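Local structure of type I modular polyketide synthase (Streptomyces albus subsp. albus, 6IYR) at residues 250-255 with 325-330; 321-326 with 370-375. The protein probably transfers an extender acyl unit from its coenzyme A thioester to an acyl carrier protein during salinomycin assembly, through its module 8 acyltransferase domain. One frame throughout, in Å; residues are numbered along the deposited sequence.

Contact 1: 250-255 with 325-330; sequences LALAGK and PQVEHI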
loop_
_atom_site.group_PDB
_atom_site.type_symbol
_atom_site.label_atom_id
_atom_site.label_comp_id
_atom_site.label_asym_id
_atom_site.label_seq_id
_atom_site.Cartn_x
_atom_site.Cartn_y
_atom_site.Cartn_z
ATOM N N LEU A 250 -9.162 0.842 -21.995
ATOM C CA LEU A 250 -10.006 -0.148 -22.619
ATOM C C LEU A 250 -9.529 -0.496 -24.020
ATOM O O LEU A 250 -9.676 -1.640 -24.462
ATOM C CB LEU A 250 -11.409 0.395 -22.710
ATOM C CG LEU A 250 -12.480 0.040 -21.690
ATOM C CD1 LEU A 250 -12.055 -0.896 -20.608
ATOM C CD2 LEU A 250 -13.269 1.228 -21.190
ATOM N N ALA A 251 -8.919 0.460 -24.709
ATOM C CA ALA A 251 -8.536 0.236 -26.104
ATOM C C ALA A 251 -7.304 -0.616 -26.173
ATOM O O ALA A 251 -6.903 -0.995 -27.258
ATOM C CB ALA A 251 -8.265 1.567 -26.795
ATOM N N LEU A 252 -6.612 -0.800 -25.051
ATOM C CA LEU A 252 -5.416 -1.645 -25.040
ATOM C C LEU A 252 -5.631 -3.038 -24.493
ATOM O O LEU A 252 -4.741 -3.906 -24.605
ATOM C CB LEU A 252 -4.268 -0.992 -24.275
ATOM C CG LEU A 252 -3.706 0.314 -24.820
ATOM C CD1 LEU A 252 -2.333 0.521 -24.201
ATOM C CD2 LEU A 252 -3.640 0.341 -26.325
ATOM N N ALA A 253 -6.792 -3.270 -23.901
ATOM C CA ALA A 253 -7.045 -4.526 -23.174
ATOM C C ALA A 253 -7.106 -5.679 -24.148
ATOM O O ALA A 253 -7.702 -5.551 -25.202
ATOM C CB ALA A 253 -8.354 -4.450 -22.400
ATOM N N GLY A 254 -6.375 -6.743 -23.845
ATOM C CA GLY A 254 -6.320 -7.889 -24.706
ATOM C C GLY A 254 -5.240 -7.787 -25.772
ATOM O O GLY A 254 -5.134 -8.682 -26.585
ATOM N N LYS A 255 -4.446 -6.716 -25.789
ATOM C CA LYS A 255 -3.456 -6.543 -26.838
ATOM C C LYS A 255 -2.047 -6.674 -26.332
ATOM O O LYS A 255 -1.105 -6.475 -27.078
ATOM C CB LYS A 255 -3.615 -5.198 -27.544
ATOM C CG LYS A 255 -4.885 -5.102 -28.367
ATOM C CD LYS A 255 -5.058 -3.717 -28.994
ATOM C CE LYS A 255 -6.526 -3.471 -29.329
ATOM N NZ LYS A 255 -6.738 -2.875 -30.674
ATOM N N PRO A 325 5.257 1.457 -25.822
ATOM C CA PRO A 325 4.785 2.096 -27.049
ATOM C C PRO A 325 3.327 1.904 -27.347
ATOM O O PRO A 325 2.738 2.766 -27.982
ATOM C CB PRO A 325 5.633 1.423 -28.158
ATOM C CG PRO A 325 6.883 0.982 -27.456
ATOM C CD PRO A 325 6.446 0.617 -26.056
ATOM N N GLN A 326 2.673 0.869 -26.822
ATOM C CA GLN A 326 1.277 0.714 -27.193
ATOM C C GLN A 326 0.451 1.923 -26.737
ATOM O O GLN A 326 -0.622 2.202 -27.271
ATOM C CB GLN A 326 0.669 -0.574 -26.639
ATOM C CG GLN A 326 1.123 -1.814 -27.373
ATOM C CD GLN A 326 0.345 -3.062 -26.999
ATOM O OE1 GLN A 326 -0.859 -3.010 -26.692
ATOM N NE2 GLN A 326 1.026 -4.209 -27.058
ATOM N N VAL A 327 0.894 2.545 -25.646
ATOM C CA VAL A 327 0.156 3.642 -25.021
ATOM C C VAL A 327 0.034 4.863 -25.967
ATOM O O VAL A 327 -0.845 5.722 -25.807
ATOM C CB VAL A 327 0.900 4.026 -23.693
ATOM C CG1 VAL A 327 0.345 5.283 -23.091
ATOM C CG2 VAL A 327 0.759 2.877 -22.691
ATOM N N GLU A 328 0.904 4.939 -26.968
ATOM C CA GLU A 328 0.860 6.088 -27.922
ATOM C C GLU A 328 -0.474 6.161 -28.591
ATOM O O GLU A 328 -0.986 7.231 -28.856
ATOM C CB GLU A 328 1.974 5.983 -28.980
ATOM C CG GLU A 328 3.329 6.371 -28.384
ATOM C CD GLU A 328 4.559 5.816 -29.117
ATOM O OE1 GLU A 328 4.423 5.116 -30.150
ATOM O OE2 GLU A 328 5.686 6.078 -28.633
ATOM N N HIS A 329 -1.099 5.011 -28.756
ATOM C CA HIS A 329 -2.401 4.931 -29.402
ATOM C C HIS A 329 -3.513 5.676 -28.632
ATOM O O HIS A 329 -4.499 6.077 -29.213
ATOM C CB HIS A 329 -2.720 3.441 -29.573
ATOM C CG HIS A 329 -4.136 3.136 -29.928
ATOM N ND1 HIS A 329 -4.645 3.360 -31.194
ATOM C CD2 HIS A 329 -5.051 2.364 -29.291
ATOM C CE1 HIS A 329 -5.877 2.877 -31.262
ATOM N NE2 HIS A 329 -6.142 2.260 -30.120
ATOM N N ILE A 330 -3.385 5.858 -27.325
ATOM C CA ILE A 330 -4.430 6.589 -26.605
ATOM C C ILE A 330 -3.938 7.946 -26.068
ATOM O O ILE A 330 -4.601 8.612 -25.250
ATOM C CB ILE A 330 -4.998 5.761 -25.433
ATOM C CG1 ILE A 330 -3.837 5.316 -24.502
ATOM C CG2 ILE A 330 -5.770 4.586 -25.984
ATOM C CD1 ILE A 330 -4.271 4.760 -23.147
HETATM O O HOH W 1 -2.084 -3.775 -24.442
#

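Contact 2: 321-326 with 370-375; sequences ASHGPQ and YRNLRN. With PO4 (phosphate ion), chain B.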
loop_
_atom_site.group_PDB
_atom_site.type_symbol
_atom_site.label_atom_id
_atom_site.label_comp_id
_atom_site.label_asym_id
_atom_site.label_seq_id
_atom_site.Cartn_x
_atom_site.Cartn_y
_atom_site.Cartn_z
ATOM N N ALA A 321 -0.491 -3.828 -22.083
ATOM C CA ALA A 321 0.901 -3.441 -22.010
ATOM C C ALA A 321 1.005 -1.906 -21.873
ATOM O O ALA A 321 1.276 -1.179 -22.841
ATOM C CB ALA A 321 1.628 -3.904 -23.258
ATOM N N SER A 322 0.897 -1.420 -20.649
ATOM C CA SER A 322 1.228 -0.006 -20.363
ATOM C C SER A 322 2.730 0.184 -20.128
ATOM O O SER A 322 3.524 -0.769 -20.138
ATOM C CB SER A 322 0.441 0.465 -19.150
ATOM O OG SER A 322 0.782 -0.347 -18.058
ATOM N N HIS A 323 3.133 1.440 -20.102
ATOM C CA HIS A 323 4.505 1.808 -19.837
ATOM C C HIS A 323 5.391 1.410 -21.011
ATOM O O HIS A 323 6.571 1.138 -20.841
ATOM C CB HIS A 323 4.981 1.212 -18.506
ATOM C CG HIS A 323 4.115 1.613 -17.354
ATOM N ND1 HIS A 323 4.061 2.910 -16.884
ATOM C CD2 HIS A 323 3.125 0.948 -16.720
ATOM C CE1 HIS A 323 3.037 3.038 -16.063
ATOM N NE2 HIS A 323 2.479 1.853 -15.911
ATOM N N GLY A 324 4.779 1.356 -22.184
ATOM C CA GLY A 324 5.479 1.106 -23.426
ATOM C C GLY A 324 4.766 1.739 -24.599
ATOM O O GLY A 324 3.789 2.480 -24.422
ATOM N N PRO A 325 5.257 1.457 -25.822
ATOM C CA PRO A 325 4.785 2.096 -27.049
ATOM C C PRO A 325 3.327 1.904 -27.347
ATOM O O PRO A 325 2.738 2.766 -27.982
ATOM C CB PRO A 325 5.633 1.423 -28.158
ATOM C CG PRO A 325 6.883 0.982 -27.456
ATOM C CD PRO A 325 6.446 0.617 -26.056
ATOM N N GLN A 326 2.673 0.869 -26.822
ATOM C CA GLN A 326 1.277 0.714 -27.193
ATOM C C GLN A 326 0.451 1.923 -26.737
ATOM O O GLN A 326 -0.622 2.202 -27.271
ATOM C CB GLN A 326 0.669 -0.574 -26.639
ATOM C CG GLN A 326 1.123 -1.814 -27.373
ATOM C CD GLN A 326 0.345 -3.062 -26.999
ATOM O OE1 GLN A 326 -0.859 -3.010 -26.692
ATOM N NE2 GLN A 326 1.026 -4.209 -27.058
ATOM N N TYR A 370 -0.310 11.373 -18.749
ATOM C CA TYR A 370 0.153 10.616 -19.902
ATOM C C TYR A 370 1.552 10.050 -19.748
ATOM O O TYR A 370 1.806 8.886 -20.111
ATOM C CB TYR A 370 0.065 11.391 -21.220
ATOM C CG TYR A 370 0.591 10.582 -22.380
ATOM C CD1 TYR A 370 -0.112 9.510 -22.848
ATOM C CD2 TYR A 370 1.861 10.801 -22.896
ATOM C CE1 TYR A 370 0.376 8.723 -23.877
ATOM C CE2 TYR A 370 2.375 9.999 -23.909
ATOM C CZ TYR A 370 1.615 8.940 -24.381
ATOM O OH TYR A 370 2.083 8.145 -25.396
ATOM N N ARG A 371 2.493 10.873 -19.311
ATOM C CA ARG A 371 3.834 10.371 -19.108
ATOM C C ARG A 371 3.900 9.208 -18.170
ATOM O O ARG A 371 4.808 8.380 -18.283
ATOM C CB ARG A 371 4.775 11.441 -18.576
ATOM C CG ARG A 371 5.509 12.213 -19.657
ATOM C CD ARG A 371 6.570 13.127 -19.054
ATOM N NE ARG A 371 6.843 14.250 -19.944
ATOM C CZ ARG A 371 6.249 15.441 -19.881
ATOM N NH1 ARG A 371 6.565 16.377 -20.774
ATOM N NH2 ARG A 371 5.366 15.710 -18.917
ATOM N N ASN A 372 3.145 9.326 -17.088
ATOM C CA ASN A 372 3.073 8.268 -16.076
ATOM C C ASN A 372 2.721 6.942 -16.746
ATOM O O ASN A 372 3.403 5.953 -16.541
ATOM C CB ASN A 372 1.994 8.615 -15.067
ATOM C CG ASN A 372 1.728 7.498 -14.080
ATOM O OD1 ASN A 372 0.955 6.575 -14.367
ATOM N ND2 ASN A 372 2.291 7.625 -12.874
ATOM N N LEU A 373 1.693 6.968 -17.592
ATOM C CA LEU A 373 1.230 5.763 -18.314
ATOM C C LEU A 373 2.232 5.262 -19.350
ATOM O O LEU A 373 2.416 4.058 -19.524
ATOM C CB LEU A 373 -0.122 6.043 -18.967
ATOM C CG LEU A 373 -0.866 4.857 -19.583
ATOM C CD1 LEU A 373 -1.178 3.788 -18.536
ATOM C CD2 LEU A 373 -2.149 5.418 -20.176
ATOM N N ARG A 374 2.930 6.192 -19.979
ATOM C CA ARG A 374 3.801 5.879 -21.095
ATOM C C ARG A 374 5.171 5.405 -20.681
ATOM O O ARG A 374 5.792 4.586 -21.358
ATOM C CB ARG A 374 3.928 7.102 -22.013
ATOM C CG ARG A 374 4.957 6.926 -23.124
ATOM C CD ARG A 374 4.513 5.884 -24.137
ATOM N NE ARG A 374 5.496 5.703 -25.226
ATOM C CZ ARG A 374 6.554 4.909 -25.152
ATOM N NH1 ARG A 374 6.884 4.311 -24.015
ATOM N NH2 ARG A 374 7.297 4.701 -26.223
ATOM N N ASN A 375 5.658 5.864 -19.549
ATOM C CA ASN A 375 7.044 5.650 -19.217
ATOM C C ASN A 375 7.300 4.650 -18.098
ATOM O O ASN A 375 6.425 4.380 -17.306
ATOM C CB ASN A 375 7.668 6.987 -18.881
ATOM C CG ASN A 375 7.872 7.822 -20.130
ATOM O OD1 ASN A 375 8.777 7.548 -20.912
ATOM N ND2 ASN A 375 6.893 8.585 -20.455
HETATM P P PO4 B . -1.172 0.368 -14.568
HETATM O O1 PO4 B . -1.471 -0.944 -13.869
HETATM O O2 PO4 B . -2.037 0.809 -15.761
HETATM O O3 PO4 B . -1.342 1.386 -13.451
HETATM O O4 PO4 B . 0.217 0.205 -15.124
#

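Contact 1: 250-255 with 325-330
Q326, on a short 3-10 turn, bonds directly to one end of the type II beta turn L252-K255 and through a water to the other. This turn joins helix 235-248 to strand 257-261, the chain's entry into the small, ferredoxin-like part of the acyltransferase fold. The Q326 chain runs extended beyond CG and brings its amide against the turn. Q326 NE2 donates to K255 O at 3.1 Å, with 151° at the hydrogen. The donor sits 45° above the carbonyl plane, off the lone pairs. On the other arm of the amide, OE1 takes a hydrogen from a water that also donates to L252 O. L252 O further accepts K255 N, the bond that closes the turn. Both arms of the amide are thus used, which should fix its rotation.

Beside this polar link, L252 packs on the 3-10 turn. L252 CD2 lies 3.7 Å from Q326 O, and L252 CD1 is 4.2 Å from V327 CG2. V327 and I330 in turn rest on L373 of helix 366-374. Within the turn, G254 makes a backbone hydrogen bond with D319. The H329 ring is swung toward A251 and L252 by CG standing anti to the backbone N (chi1 167°). L252 CD2 meets the edge of this ring, 3.9 Å from H329 CD2.

Contact 2: 321-326 with 370-375
The contact belongs to the probable active site of the acyltransferase, with H323 as the last residue of the YASH sequence that is usually linked to methylmalonyl-specific domains. H323 NE2 is hydrogen-bonded to S220 OG in the GHSQG sequence, consistent with the Ser-His dyad of this family. The ring is held at the C-terminal end of helix 366-374. H323 ND1 donates to N375 O at 2.8 Å, with 153° at the hydrogen. L373 O lies over one ring face, and it also accepts a weak bond from H323 N. N375 is itself fixed: its ND2 donates to R371 O in the carbonyl plane, on a lone pair.

In the ring plane, at its edge, H323 NE2 is also hydrogen-bonded to O4 of a phosphate, 2.9 Å away. S322 OG donates to the same phosphate O4 at 3.0 Å. The phosphate probably comes from the crystallisation liquor. Y320, Q221 and R245 bind it too.

Farther along, R374 bends at chi2 (68°) and lays a guanidinium face over the G324 backbone, with R374 NH1 3.4 Å from G324 C. The ND1 bond limits rotation of the imidazole and keeps NE2 turned to S220, as expected of a general base in this family.

From the N terminus, the chain leaves helix 235-248 and makes the turn at 250-255. It then passes through the mixed-sheet region, strands 257-261 to 313-316, and returns at 325-330, where contact 1 closes the loop. Contact 2 starts just before that return and closes a second, shorter loop at 370-375, on the end of helix 366-374. The second loop opens where the first closes; the contacts share P325 and Q326, and neither nests in the other. The centres of contacts 1 and 2 lie about 9 Å apart. E328 OE2 forms a salt bridge to R374 NH2 at 3.2 Å, and V327 packs on Y370. The 321-330 loop thus ties the entry turn to helix 366-374.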